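Local coordinates for uncharacterized protein conserved in bacteria (Streptococcus suis, PDB 4FZ4) that probably binds host glycosaminoglycans as a domain of a surface antigen that mediates attachment of the bacterium to host cells, at residues K5-E8 / V9-V12; M53-A56 / S57-A61; D63-F66 / H67-K70; N74-K77 / Y78-K81. All blocks are in the same frame, centred on the assembly; numbering follows the deposited sequence.

Overall arrangement
All four contacts are local, each within one continuous run of an all-helical chain, and three of them gather at one end of the bundle. Contact 2, where helix 36-55 gives way to a loop, has its centre about 9 Å from those of contact 1, on helix 3-23, and contact 3, at the start of helix 66-95. K5 NZ lies 2.6 Å from A61 O, a probable hydrogen bond, while F66 of contact 3 packs on V9 of contact 1 and on M59 of contact 2. Contact 4 continues along helix 66-95, centred about 17 Å from contact 3, and meets contact 2 through F76 and M53. It alone of the four holds the nitrate.

Contact 1: residues K5-E8 / V9-V12; sequences KVEE and VQKV. Unlike the reference sequence in segment 9-12: V12 (reference Leu).
V6 to Q10 and E7 to K11 are joined by i to i+4 backbone bonds in this intrahelical contact on helix 3-23, near the N-terminus of the chain, at one end of the helical bundle. Q10 N donates to V6 O at 3.0 Å. K11 N reaches E7 O over the same length, and the V12 N bond to E8 O, 3.4 Å, is weak. Beyond the backbone, the side chains of E7 and Q10 meet obliquely: E7 OE2 comes to 3.7 Å from Q10 CG, so the carboxylate touches the aliphatic part of the glutamine. The bend at chi2, -57°, brings the E7 carboxylate back toward Q10. V9 faces inward, packing on A56, M59 and F66. K5 lies beside F66 in a cation-pi contact, and its NZ bonds to A61 O. E8 reaches toward K70, its OE1 lying 6.3 Å from K11 NZ. Backbone bonding therefore holds this turn; K5 is tied to the A61 carbonyl of the loop, while E8 has a long, weak pairing with K70, and any electrostatic gain from E8 and K11 is probably small.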
loop_
_atom_site.group_PDB
_atom_site.type_symbol
_atom_site.label_atom_id
_atom_site.label_comp_id
_atom_site.label_asym_id
_atom_site.label_seq_id
_atom_site.Cartn_x
_atom_site.Cartn_y
_atom_site.Cartn_z
ATOM N N LYS A 5 17.829 14.129 -13.790
ATOM C CA LYS A 5 17.473 12.715 -13.749
ATOM C C LYS A 5 17.619 12.119 -12.347
ATOM O O LYS A 5 16.705 11.458 -11.852
ATOM C CB LYS A 5 18.353 11.939 -14.738
ATOM C CG LYS A 5 18.237 10.421 -14.666
ATOM C CD LYS A 5 19.300 9.758 -15.539
ATOM C CE LYS A 5 19.291 8.242 -15.403
ATOM N NZ LYS A 5 20.360 7.598 -16.221
ATOM N N VAL A 6 18.767 12.353 -11.714
ATOM C CA VAL A 6 19.029 11.818 -10.379
ATOM C C VAL A 6 18.180 12.465 -9.285
ATOM O O VAL A 6 17.762 11.794 -8.340
ATOM C CB VAL A 6 20.517 11.972 -9.987
ATOM C CG1 VAL A 6 21.399 11.167 -10.938
ATOM C CG2 VAL A 6 20.910 13.440 -9.995
ATOM N N GLU A 7 17.939 13.766 -9.401
ATOM C CA GLU A 7 17.131 14.458 -8.409
ATOM C C GLU A 7 15.704 13.966 -8.522
ATOM O O GLU A 7 14.977 13.887 -7.530
ATOM C CB GLU A 7 17.193 15.966 -8.623
ATOM C CG GLU A 7 18.350 16.617 -7.891
ATOM C CD GLU A 7 18.317 16.333 -6.398
ATOM O OE1 GLU A 7 17.279 16.618 -5.763
ATOM O OE2 GLU A 7 19.326 15.824 -5.859
ATOM N N GLU A 8 15.317 13.633 -9.747
ATOM C CA GLU A 8 13.989 13.114 -10.020
ATOM C C GLU A 8 13.798 11.926 -9.076
ATOM O O GLU A 8 12.702 11.669 -8.577
ATOM C CB GLU A 8 13.922 12.649 -11.472
ATOM C CG GLU A 8 12.536 12.330 -11.982
ATOM C CD GLU A 8 12.569 11.714 -13.371
ATOM O OE1 GLU A 8 11.514 11.706 -14.046
ATOM O OE2 GLU A 8 13.650 11.231 -13.782
ATOM N N VAL A 9 14.895 11.219 -8.828
ATOM C CA VAL A 9 14.903 10.055 -7.952
ATOM C C VAL A 9 14.895 10.425 -6.470
ATOM O O VAL A 9 14.038 9.956 -5.717
ATOM C CB VAL A 9 16.134 9.174 -8.234
ATOM C CG1 VAL A 9 16.152 7.977 -7.300
ATOM C CG2 VAL A 9 16.109 8.716 -9.674
ATOM N N GLN A 10 15.852 11.253 -6.053
ATOM C CA GLN A 10 15.939 11.677 -4.659
ATOM C C GLN A 10 14.564 12.132 -4.174
ATOM O O GLN A 10 14.196 11.911 -3.024
ATOM C CB GLN A 10 16.948 12.825 -4.499
ATOM C CG GLN A 10 18.428 12.449 -4.667
ATOM C CD GLN A 10 18.934 11.494 -3.594
ATOM O OE1 GLN A 10 18.556 11.600 -2.423
ATOM N NE2 GLN A 10 19.812 10.564 -3.986
ATOM N N LYS A 11 13.807 12.761 -5.065
ATOM C CA LYS A 11 12.477 13.237 -4.729
ATOM C C LYS A 11 11.535 12.052 -4.498
ATOM O O LYS A 11 10.862 11.983 -3.469
ATOM C CB LYS A 11 11.948 14.123 -5.856
ATOM C CG LYS A 11 10.697 14.907 -5.500
ATOM C CD LYS A 11 10.118 15.611 -6.719
ATOM C CE LYS A 11 9.479 14.623 -7.684
ATOM N NZ LYS A 11 10.435 13.592 -8.183
ATOM N N VAL A 12 11.487 11.122 -5.452
ATOM C CA VAL A 12 10.635 9.940 -5.323
ATOM C C VAL A 12 10.938 9.271 -3.989
ATOM O O VAL A 12 10.029 8.805 -3.299
ATOM C CB VAL A 12 10.885 8.936 -6.461
ATOM C CG1 VAL A 12 9.942 7.753 -6.332
ATOM C CG2 VAL A 12 10.683 9.621 -7.797
#

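Contact 2: residues M53-A56 / S57-A61; sequences MDYA and SKMKA
The sulfur of M59 lies at the edge of the Y55 ring, in its plane, a Met-aromatic contact with SD 4.9 Å from the ring centroid and 89° off the ring normal. The two side chains cross at about a right angle. M59 CG is 3.6 Å from Y55 CE2, so the methylene and the sulfur both border the CD2-CE2 side of the ring, while the CE of K58 approaches CD1 at 3.7 Å. K58 is turned so that its CG sits between its own backbone N and carbonyl carbon (chi1 71°), and from there its extended chain runs past the tyrosine. M59, with its first two torsions anti, bends only at chi3, 85°, which swings CE round toward A56 CB.

The contact lies where helix 36-55 runs out into the loop leading to helix 66-95. S57 OG donates to M53 O at 3.0 Å, in the carbonyl plane, and K58 N donates to D54 O at 3.3 Å; the serine side chain thus takes up a carbonyl from the last turn. At the other end of the tyrosine, OH is bonded to D63 OD1, and M59 packs on F66, which ties the loop to the start of helix 66-95. A56 packs on L73 of that helix.

The chemistry implies a junction held by two kinds of force: polar bonds satisfy carbonyls of the final helical turn, while carbons of M59 and K58 pack against the Y55 ring, and the bond to D63 fixes where the far end of the tyrosine lies.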
loop_
_atom_site.group_PDB
_atom_site.type_symbol
_atom_site.label_atom_id
_atom_site.label_comp_id
_atom_site.label_asym_id
_atom_site.label_seq_id
_atom_site.Cartn_x
_atom_site.Cartn_y
_atom_site.Cartn_z
ATOM N N MET A 53 15.579 2.369 -1.675
ATOM C CA MET A 53 15.711 3.817 -1.564
ATOM C C MET A 53 17.037 4.241 -0.949
ATOM O O MET A 53 17.506 5.346 -1.200
ATOM C CB MET A 53 14.509 4.449 -0.834
ATOM C CG MET A 53 14.041 3.784 0.445
ATOM S SD MET A 53 12.254 4.108 0.720
ATOM C CE MET A 53 12.262 5.815 1.155
ATOM N N ASP A 54 17.660 3.364 -0.168
ATOM C CA ASP A 54 18.960 3.693 0.405
ATOM C C ASP A 54 19.915 3.736 -0.778
ATOM O O ASP A 54 20.762 4.628 -0.889
ATOM C CB ASP A 54 19.429 2.620 1.392
ATOM C CG ASP A 54 18.648 2.634 2.700
ATOM O OD1 ASP A 54 17.935 3.632 2.974
ATOM O OD2 ASP A 54 18.762 1.649 3.462
ATOM N N TYR A 55 19.749 2.757 -1.668
ATOM C CA TYR A 55 20.556 2.623 -2.876
ATOM C C TYR A 55 20.327 3.795 -3.817
ATOM O O TYR A 55 21.272 4.313 -4.408
ATOM C CB TYR A 55 20.197 1.330 -3.610
ATOM C CG TYR A 55 21.121 1.001 -4.773
ATOM C CD1 TYR A 55 22.151 0.071 -4.627
ATOM C CD2 TYR A 55 20.978 1.634 -6.007
ATOM C CE1 TYR A 55 23.014 -0.220 -5.680
ATOM C CE2 TYR A 55 21.837 1.354 -7.062
ATOM C CZ TYR A 55 22.852 0.425 -6.894
ATOM O OH TYR A 55 23.707 0.138 -7.938
ATOM N N ALA A 56 19.069 4.207 -3.963
ATOM C CA ALA A 56 18.736 5.318 -4.853
ATOM C C ALA A 56 19.391 6.612 -4.382
ATOM O O ALA A 56 19.376 7.623 -5.089
ATOM C CB ALA A 56 17.219 5.488 -4.937
ATOM N N SER A 57 19.955 6.576 -3.179
ATOM C CA SER A 57 20.636 7.731 -2.605
ATOM C C SER A 57 22.114 7.657 -2.991
ATOM O O SER A 57 22.686 8.632 -3.484
ATOM C CB SER A 57 20.481 7.728 -1.081
ATOM O OG SER A 57 19.115 7.833 -0.714
ATOM N N LYS A 58 22.720 6.491 -2.771
ATOM C CA LYS A 58 24.121 6.272 -3.113
ATOM C C LYS A 58 24.211 5.791 -4.560
ATOM O O LYS A 58 25.224 5.230 -4.979
ATOM C CB LYS A 58 24.752 5.214 -2.197
ATOM C CG LYS A 58 24.261 3.799 -2.458
ATOM C CD LYS A 58 25.291 2.748 -2.056
ATOM C CE LYS A 58 24.779 1.350 -2.380
ATOM N NZ LYS A 58 25.766 0.266 -2.143
ATOM N N MET A 59 23.137 6.005 -5.315
ATOM C CA MET A 59 23.078 5.597 -6.715
ATOM C C MET A 59 23.360 6.801 -7.603
ATOM O O MET A 59 22.852 7.895 -7.353
ATOM C CB MET A 59 21.690 5.023 -7.039
ATOM C CG MET A 59 21.478 4.611 -8.489
ATOM S SD MET A 59 19.821 3.927 -8.811
ATOM C CE MET A 59 18.898 5.443 -9.100
ATOM N N LYS A 60 24.174 6.592 -8.635
ATOM C CA LYS A 60 24.523 7.657 -9.571
ATOM C C LYS A 60 23.871 7.494 -10.943
ATOM O O LYS A 60 23.608 6.379 -11.398
ATOM C CB LYS A 60 26.042 7.740 -9.714
ATOM C CG LYS A 60 26.727 6.387 -9.782
ATOM C CD LYS A 60 28.219 6.522 -9.529
ATOM C CE LYS A 60 28.490 7.121 -8.155
ATOM N NZ LYS A 60 27.890 6.305 -7.057
ATOM N N ALA A 61 23.624 8.630 -11.589
ATOM C CA ALA A 61 22.988 8.706 -12.904
ATOM C C ALA A 61 23.325 7.622 -13.928
ATOM O O ALA A 61 22.472 7.246 -14.734
ATOM C CB ALA A 61 23.266 10.072 -13.515
#

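Contact 3: residues D63-F66 / H67-K70; sequences DKFF and HKVK
F66 sets CG anti to its backbone N (chi1 -173°), and H67 instead places CG between its backbone N and carbonyl carbon (chi1 60°), turning the imidazole back toward the D63-F66 turn. Together they sit at the N-terminal start of helix 66-95, where a type I beta turn from D63 to F66 leads in from the loop after helix 36-55 and F65 occupies the N-cap position. F66 N closes that turn on D63 O at 3.2 Å. D63 forms an Asx turn within it: F65 N donates to D63 OD2 at 3.0 Å, using that oxygen's anti lone pair, away from OD1. One carboxylate oxygen thus holds the backbone just ahead of the helix, leaving OD1 to face the end of the preceding helix.

The first helical bonds follow directly. V69 N reaches F65 O at 2.9 Å with an N-H...O angle of 172°. K70 N donates to F66 O at 3.1 Å. Around these bonds the side chains sort by environment. V69 is buried against N52, Y55, A56 and M59, whereas F65 is exposed, its ring flanked by two lysine chains. The K64 chain runs over one face of that ring, where CG stands 4.3 Å above the plane over its centre. K68 CG comes to the edge of the same ring, near its plane, and the CB atoms of F65 and K68 are 4.2 Å apart. V69 CG2 rests 3.4 Å from F65 O, the carbonyl that its own backbone N engages.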
loop_
_atom_site.group_PDB
_atom_site.type_symbol
_atom_site.label_atom_id
_atom_site.label_comp_id
_atom_site.label_asym_id
_atom_site.label_seq_id
_atom_site.Cartn_x
_atom_site.Cartn_y
_atom_site.Cartn_z
ATOM N N ASP A 63 24.022 4.421 -13.405
ATOM C CA ASP A 63 23.897 3.058 -12.898
ATOM C C ASP A 63 23.222 2.145 -13.917
ATOM O O ASP A 63 22.260 2.541 -14.581
ATOM C CB ASP A 63 23.107 3.038 -11.587
ATOM C CG ASP A 63 23.504 1.881 -10.693
ATOM O OD1 ASP A 63 24.111 2.134 -9.631
ATOM O OD2 ASP A 63 23.223 0.720 -11.056
ATOM N N LYS A 64 23.732 0.924 -14.045
ATOM C CA LYS A 64 23.167 -0.028 -14.992
ATOM C C LYS A 64 21.755 -0.373 -14.578
ATOM O O LYS A 64 20.859 -0.517 -15.408
ATOM C CB LYS A 64 23.996 -1.310 -15.038
ATOM C CG LYS A 64 23.432 -2.352 -15.993
ATOM C CD LYS A 64 24.319 -3.582 -16.081
ATOM C CE LYS A 64 23.845 -4.525 -17.181
ATOM N NZ LYS A 64 22.477 -5.054 -16.927
ATOM N N PHE A 65 21.568 -0.492 -13.271
ATOM C CA PHE A 65 20.281 -0.836 -12.709
ATOM C C PHE A 65 19.493 0.378 -12.235
ATOM O O PHE A 65 18.580 0.257 -11.421
ATOM C CB PHE A 65 20.511 -1.805 -11.575
ATOM C CG PHE A 65 21.241 -3.041 -11.995
ATOM C CD1 PHE A 65 20.580 -4.053 -12.691
ATOM C CD2 PHE A 65 22.591 -3.200 -11.702
ATOM C CE1 PHE A 65 21.249 -5.200 -13.086
ATOM C CE2 PHE A 65 23.276 -4.352 -12.096
ATOM C CZ PHE A 65 22.603 -5.354 -12.788
ATOM N N PHE A 66 19.835 1.544 -12.768
ATOM C CA PHE A 66 19.166 2.787 -12.404
ATOM C C PHE A 66 17.657 2.675 -12.641
ATOM O O PHE A 66 16.853 3.054 -11.791
ATOM C CB PHE A 66 19.746 3.944 -13.231
ATOM C CG PHE A 66 19.248 5.308 -12.820
ATOM C CD1 PHE A 66 20.120 6.241 -12.268
ATOM C CD2 PHE A 66 17.917 5.667 -13.004
ATOM C CE1 PHE A 66 19.674 7.513 -11.905
ATOM C CE2 PHE A 66 17.455 6.936 -12.645
ATOM C CZ PHE A 66 18.336 7.860 -12.096
ATOM N N HIS A 67 17.283 2.157 -13.806
ATOM C CA HIS A 67 15.884 1.996 -14.172
ATOM C C HIS A 67 15.209 0.935 -13.298
ATOM O O HIS A 67 14.074 1.111 -12.856
ATOM C CB HIS A 67 15.779 1.601 -15.651
ATOM C CG HIS A 67 16.475 0.317 -15.985
ATOM N ND1 HIS A 67 17.848 0.206 -16.047
ATOM C CD2 HIS A 67 15.987 -0.923 -16.232
ATOM C CE1 HIS A 67 18.175 -1.047 -16.314
ATOM N NE2 HIS A 67 17.064 -1.753 -16.431
ATOM N N LYS A 68 15.906 -0.169 -13.061
ATOM C CA LYS A 68 15.367 -1.242 -12.234
ATOM C C LYS A 68 15.049 -0.731 -10.832
ATOM O O LYS A 68 13.959 -0.968 -10.305
ATOM C CB LYS A 68 16.368 -2.393 -12.143
ATOM C CG LYS A 68 16.460 -3.229 -13.413
ATOM C CD LYS A 68 15.136 -3.931 -13.685
ATOM C CE LYS A 68 15.140 -4.623 -15.030
ATOM N NZ LYS A 68 13.813 -5.233 -15.328
ATOM N N VAL A 69 16.006 -0.032 -10.231
ATOM C CA VAL A 69 15.817 0.513 -8.895
ATOM C C VAL A 69 14.664 1.511 -8.885
ATOM O O VAL A 69 13.901 1.576 -7.919
ATOM C CB VAL A 69 17.116 1.196 -8.372
ATOM C CG1 VAL A 69 16.821 1.996 -7.109
ATOM C CG2 VAL A 69 18.171 0.132 -8.067
ATOM N N LYS A 70 14.529 2.279 -9.964
ATOM C CA LYS A 70 13.457 3.262 -10.045
ATOM C C LYS A 70 12.082 2.597 -10.074
ATOM O O LYS A 70 11.220 2.900 -9.251
ATOM C CB LYS A 70 13.624 4.148 -11.281
ATOM C CG LYS A 70 12.613 5.287 -11.320
ATOM C CD LYS A 70 12.830 6.230 -12.492
ATOM C CE LYS A 70 11.819 7.376 -12.450
ATOM N NZ LYS A 70 11.965 8.318 -13.597
#

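Contact 4: residues N74-K77 / Y78-K81; sequences NDFK and YQIK. With NO3 (nitrate ion), chain D.
Q79 donates through NE2 to O1 of the nitrate at 2.7 Å, with an N-H...O angle of 157°, and it is likewise a backbone donor in this turn: its N reaches D75 O at 2.9 Å. I80 N bonds to F76 O at 2.7 Å, and K81 N to K77 O at 3.1 Å. F76 O also receives a second, weak bond from Q79 N. The nitrate, probably from the crystallisation liquor, has its O3 3.2 Å from Q79 OE1, and its O1 lies obliquely to the F76 ring.

These bonds belong to an uninterrupted stretch of helix 66-95, which runs through the middle of the helical bundle. D75 is buried and directs OD1 to G123 N at the start of helix 123-152. E122 OE2 lies close to D75 OD2, and the proximity of like charges may raise the proton affinity of one of the two.

F76 is packed on its face and at its edge. I80 CD1 sits over one face of its ring at 4.0 Å from the centroid, a CH-pi contact made 11° off the normal. The F76 and Q79 side chains cross at about a right angle, the amide plane 72° from the ring plane, and NE2 meets the ring at its edge, 3.3 Å from CD1. L16, L20 and M53 from neighbouring helices also bear on F76. Y78 leaves the helix on another side, toward R127, V130 and D131 on helix 123-152, and the extended K77 chain runs side by side with it.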
loop_
_atom_site.group_PDB
_atom_site.type_symbol
_atom_site.label_atom_id
_atom_site.label_comp_id
_atom_site.label_asym_id
_atom_site.label_seq_id
_atom_site.Cartn_x
_atom_site.Cartn_y
_atom_site.Cartn_z
ATOM N N ASN A 74 8.648 2.924 -7.570
ATOM C CA ASN A 74 7.264 3.139 -7.981
ATOM C C ASN A 74 6.334 2.052 -7.448
ATOM O O ASN A 74 5.249 2.347 -6.958
ATOM C CB ASN A 74 7.153 3.185 -9.501
ATOM C CG ASN A 74 7.817 4.405 -10.092
ATOM O OD1 ASN A 74 7.618 5.528 -9.621
ATOM N ND2 ASN A 74 8.602 4.195 -11.140
ATOM N N ASP A 75 6.750 0.794 -7.535
ATOM C CA ASP A 75 5.896 -0.287 -7.043
ATOM C C ASP A 75 5.728 -0.157 -5.531
ATOM O O ASP A 75 4.645 -0.389 -4.999
ATOM C CB ASP A 75 6.482 -1.664 -7.393
ATOM C CG ASP A 75 6.597 -1.899 -8.907
ATOM O OD1 ASP A 75 5.953 -1.168 -9.698
ATOM O OD2 ASP A 75 7.329 -2.833 -9.307
ATOM N N PHE A 76 6.797 0.241 -4.846
ATOM C CA PHE A 76 6.761 0.390 -3.396
ATOM C C PHE A 76 5.628 1.319 -2.967
ATOM O O PHE A 76 4.882 1.030 -2.023
ATOM C CB PHE A 76 8.109 0.923 -2.899
ATOM C CG PHE A 76 8.265 0.881 -1.406
ATOM C CD1 PHE A 76 7.662 -0.127 -0.658
ATOM C CD2 PHE A 76 9.005 1.856 -0.742
ATOM C CE1 PHE A 76 7.785 -0.160 0.729
ATOM C CE2 PHE A 76 9.136 1.837 0.642
ATOM C CZ PHE A 76 8.524 0.829 1.379
ATOM N N LYS A 77 5.501 2.432 -3.673
ATOM C CA LYS A 77 4.465 3.403 -3.384
ATOM C C LYS A 77 3.087 2.724 -3.364
ATOM O O LYS A 77 2.292 2.936 -2.448
ATOM C CB LYS A 77 4.519 4.505 -4.436
ATOM C CG LYS A 77 3.320 5.419 -4.471
ATOM C CD LYS A 77 3.399 6.350 -5.670
ATOM C CE LYS A 77 2.118 7.150 -5.806
ATOM N NZ LYS A 77 2.109 7.986 -7.034
ATOM N N TYR A 78 2.817 1.891 -4.364
ATOM C CA TYR A 78 1.545 1.183 -4.432
ATOM C C TYR A 78 1.427 0.110 -3.356
ATOM O O TYR A 78 0.324 -0.203 -2.904
ATOM C CB TYR A 78 1.350 0.599 -5.834
ATOM C CG TYR A 78 1.147 1.696 -6.854
ATOM C CD1 TYR A 78 -0.039 2.422 -6.888
ATOM C CD2 TYR A 78 2.183 2.089 -7.710
ATOM C CE1 TYR A 78 -0.194 3.519 -7.739
ATOM C CE2 TYR A 78 2.043 3.189 -8.567
ATOM C CZ TYR A 78 0.848 3.898 -8.574
ATOM O OH TYR A 78 0.684 4.973 -9.420
ATOM N N GLN A 79 2.563 -0.439 -2.932
ATOM C CA GLN A 79 2.563 -1.452 -1.879
ATOM C C GLN A 79 2.255 -0.750 -0.566
ATOM O O GLN A 79 1.615 -1.317 0.325
ATOM C CB GLN A 79 3.922 -2.150 -1.802
ATOM C CG GLN A 79 4.248 -2.922 -3.060
ATOM C CD GLN A 79 5.714 -3.259 -3.205
ATOM O OE1 GLN A 79 6.107 -3.905 -4.181
ATOM N NE2 GLN A 79 6.537 -2.823 -2.249
ATOM N N ILE A 80 2.714 0.490 -0.446
ATOM C CA ILE A 80 2.449 1.273 0.760
ATOM C C ILE A 80 0.948 1.545 0.860
ATOM O O ILE A 80 0.355 1.444 1.939
ATOM C CB ILE A 80 3.189 2.622 0.726
ATOM C CG1 ILE A 80 4.693 2.385 0.924
ATOM C CG2 ILE A 80 2.623 3.559 1.806
ATOM C CD1 ILE A 80 5.547 3.611 0.647
ATOM N N LYS A 81 0.332 1.886 -0.271
ATOM C CA LYS A 81 -1.102 2.155 -0.290
ATOM C C LYS A 81 -1.896 0.943 0.192
ATOM O O LYS A 81 -2.802 1.066 1.024
ATOM C CB LYS A 81 -1.559 2.542 -1.698
ATOM C CG LYS A 81 -1.810 4.030 -1.863
ATOM C CD LYS A 81 -2.821 4.507 -0.820
ATOM C CE LYS A 81 -3.000 6.016 -0.839
ATOM N NZ LYS A 81 -3.879 6.464 0.286
HETATM N N NO3 D . 9.661 -2.732 -3.046
HETATM O O1 NO3 D . 9.142 -3.117 -1.781
HETATM O O2 NO3 D . 10.596 -1.665 -3.142
HETATM O O3 NO3 D . 9.254 -3.428 -4.219
#